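Precorrin-3 methylase (Rhodobacter capsulatus, PDB 3NUT) probably transfers a methyl group from S-adenosyl-L-methionine to a precorrin intermediate on the pathway to adenosylcobalamin (vitamin B12). Local coordinates at residues 95-99 / 112-116; 148-152 / 179-183; 193-199 / 211-216. All coordinates share one frame; numbering follows the deposited sequence.

The three contacts follow one another along the chain and fall into the two halves of a tetrapyrrole methylase. Contact 1 packs helix 94-104 against strand 113-116, an outermost strand of the parallel sheet 55-58/37-40/80-85/10-15/113-116. Contacts 2 and 3 belong with the five-stranded mixed sheet 137-141/165-169/227-231/196-201/209-214: helices 149-161 and 179-190 meet in contact 2, and the hairpin 196-201/209-214 makes contact 3. The centres of contacts 1 and 3 lie about 36 Å apart on opposite sides of the chain's centre. Contacts 2 and 3, about 19 Å apart between centres, touch where Phe180 CZ lies 3.7 Å from Phe199 CE1. S-adenosyl-L-homocysteine sits between the two halves these contacts help build.

Contact 1. Residues 95-99 / 112-116; sequences ASALF and EIRIL
Phe99 lays the far end of its ring against Ile115, with CE2 3.6 Å from Ile115 CD1 and CZ 3.7 Å from Ile115 CG1. The two side chains come from opposite directions, and the delta-methyl meets the ring obliquely. Ile113 slides past the same ring the other way, its CG2 lying 3.9 Å from Phe99 CZ. Leu98 takes up this branch too: Leu98 CD2 and Ile113 CG2 meet tip to tip at 3.8 Å. At the start of the segment Ala95 CB stands 3.8 Å from Ile115 CD1. The side-chain contacts between the segments are all carbon to carbon.

Ring and methyl are brought together by torsions: Phe99 CG stands opposite the carbonyl carbon (chi1 -63°), which carries the ring from a CB pointing to one side in to the strand. In Ile115, CG1 is likewise turned beside the backbone N (chi1 -51°), leaving CG2 to meet Ala95. Replacing Phe99 by alanine would probably open a gap beside Ile115 CD1 and Ile113 CG2 and deprive Trp242 of the second subunit of an aromatic partner, since the rings of Phe99 and that tryptophan meet.

The short axes of helix and strand run nearly antiparallel, at 164°, and 10.4 Å apart. Strand 113-116 is bonded through its backbone to strand 10-15, whose Val11 and Val13 also receive Leu98, while Leu72 of helix 65-76 touches Leu98 as well. The second subunit packs Trp242 on Ile113 and Ala127 on Ile115, placing this helix-on-sheet layer at the dimer interface.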
loop_
_atom_site.group_PDB
_atom_site.type_symbol
_atom_site.label_atom_id
_atom_site.label_comp_id
_atom_site.label_asym_id
_atom_site.label_seq_id
_atom_site.Cartn_x
_atom_site.Cartn_y
_atom_site.Cartn_z
ATOM N N ALA A 95 -5.032 13.691 -1.439
ATOM C CA ALA A 95 -3.835 14.168 -2.125
ATOM C C ALA A 95 -4.125 14.502 -3.597
ATOM O O ALA A 95 -3.752 15.589 -4.070
ATOM C CB ALA A 95 -2.673 13.201 -1.982
ATOM N N SER A 96 -4.798 13.579 -4.294
ATOM C CA SER A 96 -5.301 13.789 -5.661
ATOM C C SER A 96 -6.118 15.071 -5.869
ATOM O O SER A 96 -5.857 15.849 -6.795
ATOM C CB SER A 96 -6.203 12.622 -6.067
ATOM O OG SER A 96 -5.567 11.840 -7.049
ATOM N N ALA A 97 -7.127 15.236 -5.023
ATOM C CA ALA A 97 -7.999 16.382 -5.035
ATOM C C ALA A 97 -7.256 17.689 -4.798
ATOM O O ALA A 97 -7.615 18.710 -5.362
ATOM C CB ALA A 97 -9.055 16.219 -3.971
ATOM N N LEU A 98 -6.242 17.664 -3.940
ATOM C CA LEU A 98 -5.437 18.867 -3.721
ATOM C C LEU A 98 -4.723 19.274 -5.009
ATOM O O LEU A 98 -4.679 20.468 -5.344
ATOM C CB LEU A 98 -4.440 18.696 -2.559
ATOM C CG LEU A 98 -3.389 19.809 -2.360
ATOM C CD1 LEU A 98 -4.070 21.126 -1.978
ATOM C CD2 LEU A 98 -2.335 19.419 -1.310
ATOM N N PHE A 99 -4.184 18.295 -5.722
ATOM C CA PHE A 99 -3.475 18.572 -6.965
ATOM C C PHE A 99 -4.450 18.938 -8.079
ATOM O O PHE A 99 -4.128 19.787 -8.933
ATOM C CB PHE A 99 -2.513 17.448 -7.353
ATOM C CG PHE A 99 -1.422 17.260 -6.350
ATOM C CD1 PHE A 99 -0.504 18.267 -6.124
ATOM C CD2 PHE A 99 -1.343 16.100 -5.583
ATOM C CE1 PHE A 99 0.492 18.112 -5.174
ATOM C CE2 PHE A 99 -0.358 15.947 -4.642
ATOM C CZ PHE A 99 0.550 16.935 -4.420
ATOM N N GLU A 112 3.652 25.806 -0.950
ATOM C CA GLU A 112 4.386 24.650 -0.435
ATOM C C GLU A 112 3.430 23.507 -0.064
ATOM O O GLU A 112 2.464 23.712 0.659
ATOM C CB GLU A 112 5.231 25.018 0.784
ATOM C CG GLU A 112 6.225 23.932 1.088
ATOM C CD GLU A 112 7.000 24.145 2.363
ATOM O OE1 GLU A 112 7.205 25.324 2.747
ATOM O OE2 GLU A 112 7.410 23.117 2.968
ATOM N N ILE A 113 3.704 22.308 -0.555
ATOM C CA ILE A 113 2.804 21.198 -0.388
ATOM C C ILE A 113 3.613 19.988 0.025
ATOM O O ILE A 113 4.662 19.758 -0.521
ATOM C CB ILE A 113 2.010 20.869 -1.678
ATOM C CG1 ILE A 113 0.795 21.792 -1.789
ATOM C CG2 ILE A 113 1.497 19.435 -1.622
ATOM C CD1 ILE A 113 0.338 22.113 -3.253
ATOM N N ARG A 114 3.113 19.247 1.014
ATOM C CA ARG A 114 3.759 18.046 1.524
ATOM C C ARG A 114 2.692 16.969 1.629
ATOM O O ARG A 114 1.607 17.227 2.159
ATOM C CB ARG A 114 4.308 18.328 2.916
ATOM C CG ARG A 114 5.401 19.409 2.986
ATOM C CD ARG A 114 5.442 20.047 4.372
ATOM N NE ARG A 114 6.524 21.024 4.500
ATOM C CZ ARG A 114 6.905 21.618 5.631
ATOM N NH1 ARG A 114 6.306 21.353 6.778
ATOM N NH2 ARG A 114 7.909 22.491 5.606
ATOM N N ILE A 115 2.989 15.773 1.125
ATOM C CA ILE A 115 2.073 14.641 1.164
ATOM C C ILE A 115 2.715 13.564 2.048
ATOM O O ILE A 115 3.802 13.071 1.737
ATOM C CB ILE A 115 1.834 14.069 -0.262
ATOM C CG1 ILE A 115 1.432 15.195 -1.239
ATOM C CG2 ILE A 115 0.746 12.901 -0.248
ATOM C CD1 ILE A 115 -0.014 15.731 -1.025
ATOM N N LEU A 116 2.041 13.221 3.156
ATOM C CA LEU A 116 2.595 12.341 4.185
ATOM C C LEU A 116 1.847 11.007 4.205
ATOM O O LEU A 116 0.652 10.976 4.498
ATOM C CB LEU A 116 2.507 13.033 5.559
ATOM C CG LEU A 116 3.151 14.437 5.592
ATOM C CD1 LEU A 116 3.148 14.937 7.046
ATOM C CD2 LEU A 116 4.600 14.398 5.031
#

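Contact 2. Residues 148-152 / 179-183; sequences PFEIL and QFTRV
Gln179 meets Phe149 at the rim of its ring, with CG in the ring plane 3.7 Å from Phe149 CE1. The amide oxygen OE1 follows along the same edge, 3.4 Å from Phe149 CD1, and the amide plane is turned 54° from the ring. Gln179 NE2 instead faces Leu152, coming within 3.9 Å of Leu152 CD2, and is hydrogen-bonded to the carbonyl oxygen of Leu142, which helps to hold the amide's rotation.

The segments lie on helices 149-161 and 179-190, which meet through these side chains in the half of the methylase built on the five-stranded mixed sheet 137-141/165-169/227-231/196-201/209-214. Phe149, with its CG anti to the backbone N (chi1 -177°), sends its ring toward the second helix, between Gln179 and Arg182.

Arg182 covers one face of that ring. Its chain bends at chi2 and chi3, folding the guanidinium back over the phenyl group in a cation-pi contact, the two planes 36° apart: Arg182 CZ lies 3.8 Å from the Phe149 ring centroid. NH2 is displaced toward the rim, 3.2 Å from Phe149 CD2, while CB rests 3.5 Å from Phe149 CZ. One turn past Gln179, Val183 presents CG2 to Leu152 CD2 at 4.3 Å.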
loop_
_atom_site.group_PDB
_atom_site.type_symbol
_atom_site.label_atom_id
_atom_site.label_comp_id
_atom_site.label_asym_id
_atom_site.label_seq_id
_atom_site.Cartn_x
_atom_site.Cartn_y
_atom_site.Cartn_z
ATOM N N PRO A 148 -18.140 5.860 -15.308
ATOM C CA PRO A 148 -19.273 5.024 -15.707
ATOM C C PRO A 148 -18.944 3.574 -15.349
ATOM O O PRO A 148 -17.776 3.169 -15.441
ATOM C CB PRO A 148 -19.351 5.224 -17.228
ATOM C CG PRO A 148 -17.953 5.636 -17.651
ATOM C CD PRO A 148 -17.292 6.275 -16.449
ATOM N N PHE A 149 -19.953 2.807 -14.925
ATOM C CA PHE A 149 -19.770 1.391 -14.561
ATOM C C PHE A 149 -18.887 0.635 -15.575
ATOM O O PHE A 149 -18.111 -0.253 -15.209
ATOM C CB PHE A 149 -21.127 0.689 -14.387
ATOM C CG PHE A 149 -21.008 -0.737 -13.942
ATOM C CD1 PHE A 149 -20.943 -1.053 -12.588
ATOM C CD2 PHE A 149 -20.925 -1.768 -14.881
ATOM C CE1 PHE A 149 -20.809 -2.375 -12.174
ATOM C CE2 PHE A 149 -20.790 -3.090 -14.475
ATOM C CZ PHE A 149 -20.732 -3.392 -13.122
ATOM N N GLU A 150 -19.015 1.013 -16.841
ATOM C CA GLU A 150 -18.197 0.511 -17.937
ATOM C C GLU A 150 -16.706 0.348 -17.584
ATOM O O GLU A 150 -16.128 -0.715 -17.823
ATOM C CB GLU A 150 -18.372 1.455 -19.126
ATOM C CG GLU A 150 -17.942 0.913 -20.473
ATOM C CD GLU A 150 -17.662 2.040 -21.467
ATOM O OE1 GLU A 150 -18.426 2.176 -22.459
ATOM O OE2 GLU A 150 -16.691 2.805 -21.235
ATOM N N ILE A 151 -16.091 1.387 -17.012
ATOM C CA ILE A 151 -14.653 1.359 -16.706
ATOM C C ILE A 151 -14.281 0.407 -15.556
ATOM O O ILE A 151 -13.281 -0.321 -15.628
ATOM C CB ILE A 151 -14.100 2.761 -16.406
ATOM C CG1 ILE A 151 -14.383 3.733 -17.570
ATOM C CG2 ILE A 151 -12.587 2.685 -16.039
ATOM C CD1 ILE A 151 -13.559 3.494 -18.856
ATOM N N LEU A 152 -15.077 0.426 -14.497
ATOM C CA LEU A 152 -14.934 -0.523 -13.394
ATOM C C LEU A 152 -14.929 -1.987 -13.880
ATOM O O LEU A 152 -14.167 -2.836 -13.375
ATOM C CB LEU A 152 -16.059 -0.302 -12.376
ATOM C CG LEU A 152 -16.067 -1.230 -11.171
ATOM C CD1 LEU A 152 -14.694 -1.223 -10.495
ATOM C CD2 LEU A 152 -17.184 -0.869 -10.179
ATOM N N GLN A 179 -24.361 -2.433 -6.977
ATOM C CA GLN A 179 -23.126 -2.455 -7.780
ATOM C C GLN A 179 -22.156 -3.580 -7.401
ATOM O O GLN A 179 -21.584 -4.230 -8.274
ATOM C CB GLN A 179 -22.428 -1.095 -7.751
ATOM C CG GLN A 179 -21.334 -0.935 -8.782
ATOM C CD GLN A 179 -21.197 0.505 -9.219
ATOM O OE1 GLN A 179 -21.991 1.001 -10.031
ATOM N NE2 GLN A 179 -20.195 1.197 -8.676
ATOM N N PHE A 180 -21.979 -3.799 -6.102
ATOM C CA PHE A 180 -21.130 -4.870 -5.587
ATOM C C PHE A 180 -21.667 -6.261 -5.946
ATOM O O PHE A 180 -20.898 -7.215 -6.087
ATOM C CB PHE A 180 -20.992 -4.732 -4.073
ATOM C CG PHE A 180 -20.046 -5.726 -3.448
ATOM C CD1 PHE A 180 -18.740 -5.850 -3.904
ATOM C CD2 PHE A 180 -20.457 -6.519 -2.386
ATOM C CE1 PHE A 180 -17.861 -6.762 -3.321
ATOM C CE2 PHE A 180 -19.584 -7.437 -1.800
ATOM C CZ PHE A 180 -18.282 -7.554 -2.268
ATOM N N THR A 181 -22.993 -6.364 -6.074
ATOM C CA THR A 181 -23.646 -7.552 -6.621
ATOM C C THR A 181 -23.146 -7.808 -8.043
ATOM O O THR A 181 -22.811 -8.947 -8.367
ATOM C CB THR A 181 -25.185 -7.396 -6.631
ATOM O OG1 THR A 181 -25.644 -7.065 -5.316
ATOM C CG2 THR A 181 -25.884 -8.692 -7.122
ATOM N N ARG A 182 -23.084 -6.762 -8.879
ATOM C CA ARG A 182 -22.511 -6.890 -10.231
ATOM C C ARG A 182 -21.062 -7.387 -10.160
ATOM O O ARG A 182 -20.695 -8.326 -10.870
ATOM C CB ARG A 182 -22.562 -5.583 -11.030
ATOM C CG ARG A 182 -23.918 -4.881 -11.134
ATOM C CD ARG A 182 -24.651 -5.153 -12.466
ATOM N NE ARG A 182 -24.180 -4.408 -13.653
ATOM C CZ ARG A 182 -24.524 -3.151 -13.965
ATOM N NH1 ARG A 182 -25.325 -2.452 -13.167
ATOM N NH2 ARG A 182 -24.056 -2.578 -15.071
ATOM N N VAL A 183 -20.255 -6.772 -9.289
ATOM C CA VAL A 183 -18.839 -7.135 -9.131
ATOM C C VAL A 183 -18.603 -8.613 -8.798
ATOM O O VAL A 183 -17.703 -9.232 -9.365
ATOM C CB VAL A 183 -18.111 -6.213 -8.092
ATOM C CG1 VAL A 183 -16.767 -6.802 -7.665
ATOM C CG2 VAL A 183 -17.923 -4.801 -8.659
#

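Contact 3. Residues 193-199 / 211-216; sequences PGRLILF and SVVELR
The Phe199 ring receives Val213 CG2 at its edge, in plane, with Phe199 CE2 4.0 Å from that methyl and the two side chains crossing at about a right angle. Ser211 OG stands obliquely to the ring, 3.9 Å from Phe199 CB. With Val213 CG1 beside the backbone N and anti to the carbonyl carbon (chi1 -64°), CG2 falls between N and the carbonyl carbon, where it meets the ring edge.

Ile197 shares this face of the sheet and crosses Leu215, its CG1 3.9 Å from Leu215 CB. Val229 of strand 227-231 and Phe180 of helix 179-190 also touch Phe199. On the other face Leu198 and Val212 lie side by side, Leu198 CG 3.9 Å from Val212 CG1.

The backbones form an antiparallel beta hairpin. Ile197 and Val213 are a hydrogen-bonded pair, Ile197 N reaching Val213 O at 2.7 Å; Phe199 and Ser211 form the next such pair. Further on, Leu215 N bonds to Arg195 O at 2.9 Å, tilted 32° from the carbonyl plane, and Arg216 N uses a lone pair of Pro193 O at 3.1 Å.

Arg195 forms a salt bridge to Glu192, and Arg216 NH1 one to Glu214 OE1 whose hydrogen bond is weak in angle. Strand 196-201 also bonds to 227-231 (Leu198 with Leu230), leaving 209-214 outermost within the chain: main-chain pairing sets its register, and side chains add apolar contact on both faces.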
loop_
_atom_site.group_PDB
_atom_site.type_symbol
_atom_site.label_atom_id
_atom_site.label_comp_id
_atom_site.label_asym_id
_atom_site.label_seq_id
_atom_site.Cartn_x
_atom_site.Cartn_y
_atom_site.Cartn_z
ATOM N N PRO A 193 -14.594 -21.053 -9.033
ATOM C CA PRO A 193 -15.488 -21.039 -7.854
ATOM C C PRO A 193 -14.819 -21.036 -6.468
ATOM O O PRO A 193 -15.327 -20.380 -5.547
ATOM C CB PRO A 193 -16.301 -22.330 -8.021
ATOM C CG PRO A 193 -16.373 -22.518 -9.496
ATOM C CD PRO A 193 -15.092 -21.964 -10.082
ATOM N N GLY A 194 -13.723 -21.782 -6.314
ATOM C CA GLY A 194 -12.998 -21.859 -5.036
ATOM C C GLY A 194 -12.027 -20.710 -4.740
ATOM O O GLY A 194 -11.157 -20.835 -3.863
ATOM N N ARG A 195 -12.179 -19.595 -5.460
ATOM C CA ARG A 195 -11.338 -18.404 -5.297
ATOM C C ARG A 195 -11.640 -17.731 -3.970
ATOM O O ARG A 195 -12.753 -17.238 -3.754
ATOM C CB ARG A 195 -11.584 -17.420 -6.446
ATOM C CG ARG A 195 -10.924 -16.048 -6.291
ATOM C CD ARG A 195 -9.422 -16.126 -6.371
ATOM N NE ARG A 195 -8.917 -16.380 -7.719
ATOM C CZ ARG A 195 -8.692 -15.445 -8.643
ATOM N NH1 ARG A 195 -8.961 -14.172 -8.401
ATOM N NH2 ARG A 195 -8.211 -15.784 -9.830
ATOM N N LEU A 196 -10.649 -17.716 -3.084
ATOM C CA LEU A 196 -10.824 -17.166 -1.754
ATOM C C LEU A 196 -11.153 -15.661 -1.771
ATOM O O LEU A 196 -10.493 -14.877 -2.439
ATOM C CB LEU A 196 -9.567 -17.433 -0.927
ATOM C CG LEU A 196 -9.428 -18.603 0.069
ATOM C CD1 LEU A 196 -10.353 -19.817 -0.167
ATOM C CD2 LEU A 196 -7.966 -19.042 0.127
ATOM N N ILE A 197 -12.209 -15.286 -1.055
ATOM C CA ILE A 197 -12.566 -13.896 -0.840
ATOM C C ILE A 197 -12.654 -13.653 0.659
ATOM O O ILE A 197 -13.118 -14.506 1.426
ATOM C CB ILE A 197 -13.930 -13.520 -1.447
ATOM C CG1 ILE A 197 -14.197 -14.278 -2.769
ATOM C CG2 ILE A 197 -14.059 -11.986 -1.576
ATOM C CD1 ILE A 197 -13.328 -13.867 -3.984
ATOM N N LEU A 198 -12.203 -12.464 1.047
ATOM C CA LEU A 198 -12.032 -12.092 2.433
ATOM C C LEU A 198 -12.770 -10.799 2.645
ATOM O O LEU A 198 -12.574 -9.842 1.894
ATOM C CB LEU A 198 -10.549 -11.843 2.745
ATOM C CG LEU A 198 -9.525 -12.962 2.885
ATOM C CD1 LEU A 198 -9.096 -13.574 1.555
ATOM C CD2 LEU A 198 -8.312 -12.377 3.585
ATOM N N PHE A 199 -13.604 -10.769 3.677
ATOM C CA PHE A 199 -14.271 -9.540 4.066
ATOM C C PHE A 199 -13.667 -9.124 5.395
ATOM O O PHE A 199 -13.779 -9.839 6.412
ATOM C CB PHE A 199 -15.793 -9.720 4.152
ATOM C CG PHE A 199 -16.429 -10.106 2.842
ATOM C CD1 PHE A 199 -16.952 -9.133 1.996
ATOM C CD2 PHE A 199 -16.494 -11.446 2.451
ATOM C CE1 PHE A 199 -17.537 -9.483 0.775
ATOM C CE2 PHE A 199 -17.071 -11.809 1.240
ATOM C CZ PHE A 199 -17.599 -10.819 0.397
ATOM N N SER A 211 -13.856 -12.441 7.731
ATOM C CA SER A 211 -14.357 -13.719 7.287
ATOM C C SER A 211 -13.787 -14.043 5.919
ATOM O O SER A 211 -13.752 -13.205 5.023
ATOM C CB SER A 211 -15.889 -13.749 7.281
ATOM O OG SER A 211 -16.412 -12.846 6.317
ATOM N N VAL A 212 -13.314 -15.269 5.789
ATOM C CA VAL A 212 -12.783 -15.758 4.544
ATOM C C VAL A 212 -13.761 -16.794 4.032
ATOM O O VAL A 212 -14.066 -17.759 4.727
ATOM C CB VAL A 212 -11.423 -16.438 4.745
ATOM C CG1 VAL A 212 -10.714 -16.601 3.400
ATOM C CG2 VAL A 212 -10.544 -15.662 5.774
ATOM N N VAL A 213 -14.267 -16.582 2.823
ATOM C CA VAL A 213 -15.154 -17.546 2.176
ATOM C C VAL A 213 -14.734 -17.767 0.723
ATOM O O VAL A 213 -14.035 -16.936 0.142
ATOM C CB VAL A 213 -16.630 -17.089 2.242
ATOM C CG1 VAL A 213 -17.125 -17.040 3.697
ATOM C CG2 VAL A 213 -16.823 -15.741 1.539
ATOM N N GLU A 214 -15.157 -18.880 0.124
ATOM C CA GLU A 214 -14.952 -19.063 -1.315
ATOM C C GLU A 214 -15.917 -18.180 -2.106
ATOM O O GLU A 214 -16.998 -17.858 -1.616
ATOM C CB GLU A 214 -15.144 -20.515 -1.700
ATOM C CG GLU A 214 -14.226 -21.483 -0.972
ATOM C CD GLU A 214 -14.799 -22.895 -0.964
ATOM O OE1 GLU A 214 -16.022 -23.021 -0.691
ATOM O OE2 GLU A 214 -14.037 -23.859 -1.233
ATOM N N LEU A 215 -15.519 -17.787 -3.311
ATOM C CA LEU A 215 -16.329 -16.928 -4.178
ATOM C C LEU A 215 -17.738 -17.460 -4.409
ATOM O O LEU A 215 -18.708 -16.691 -4.348
ATOM C CB LEU A 215 -15.616 -16.714 -5.512
ATOM C CG LEU A 215 -16.224 -15.933 -6.673
ATOM C CD1 LEU A 215 -16.559 -14.494 -6.312
ATOM C CD2 LEU A 215 -15.277 -15.983 -7.866
ATOM N N ARG A 216 -17.834 -18.768 -4.670
ATOM C CA ARG A 216 -19.107 -19.479 -4.820
ATOM C C ARG A 216 -20.095 -19.168 -3.688
ATOM O O ARG A 216 -21.283 -18.991 -3.939
ATOM C CB ARG A 216 -18.859 -20.997 -4.867
ATOM C CG ARG A 216 -19.412 -21.777 -3.647
ATOM C CD ARG A 216 -18.482 -22.863 -3.137
ATOM N NE ARG A 216 -17.874 -23.638 -4.217
ATOM C CZ ARG A 216 -17.104 -24.705 -4.031
ATOM N NH1 ARG A 216 -16.843 -25.144 -2.802
ATOM N NH2 ARG A 216 -16.590 -25.329 -5.081
#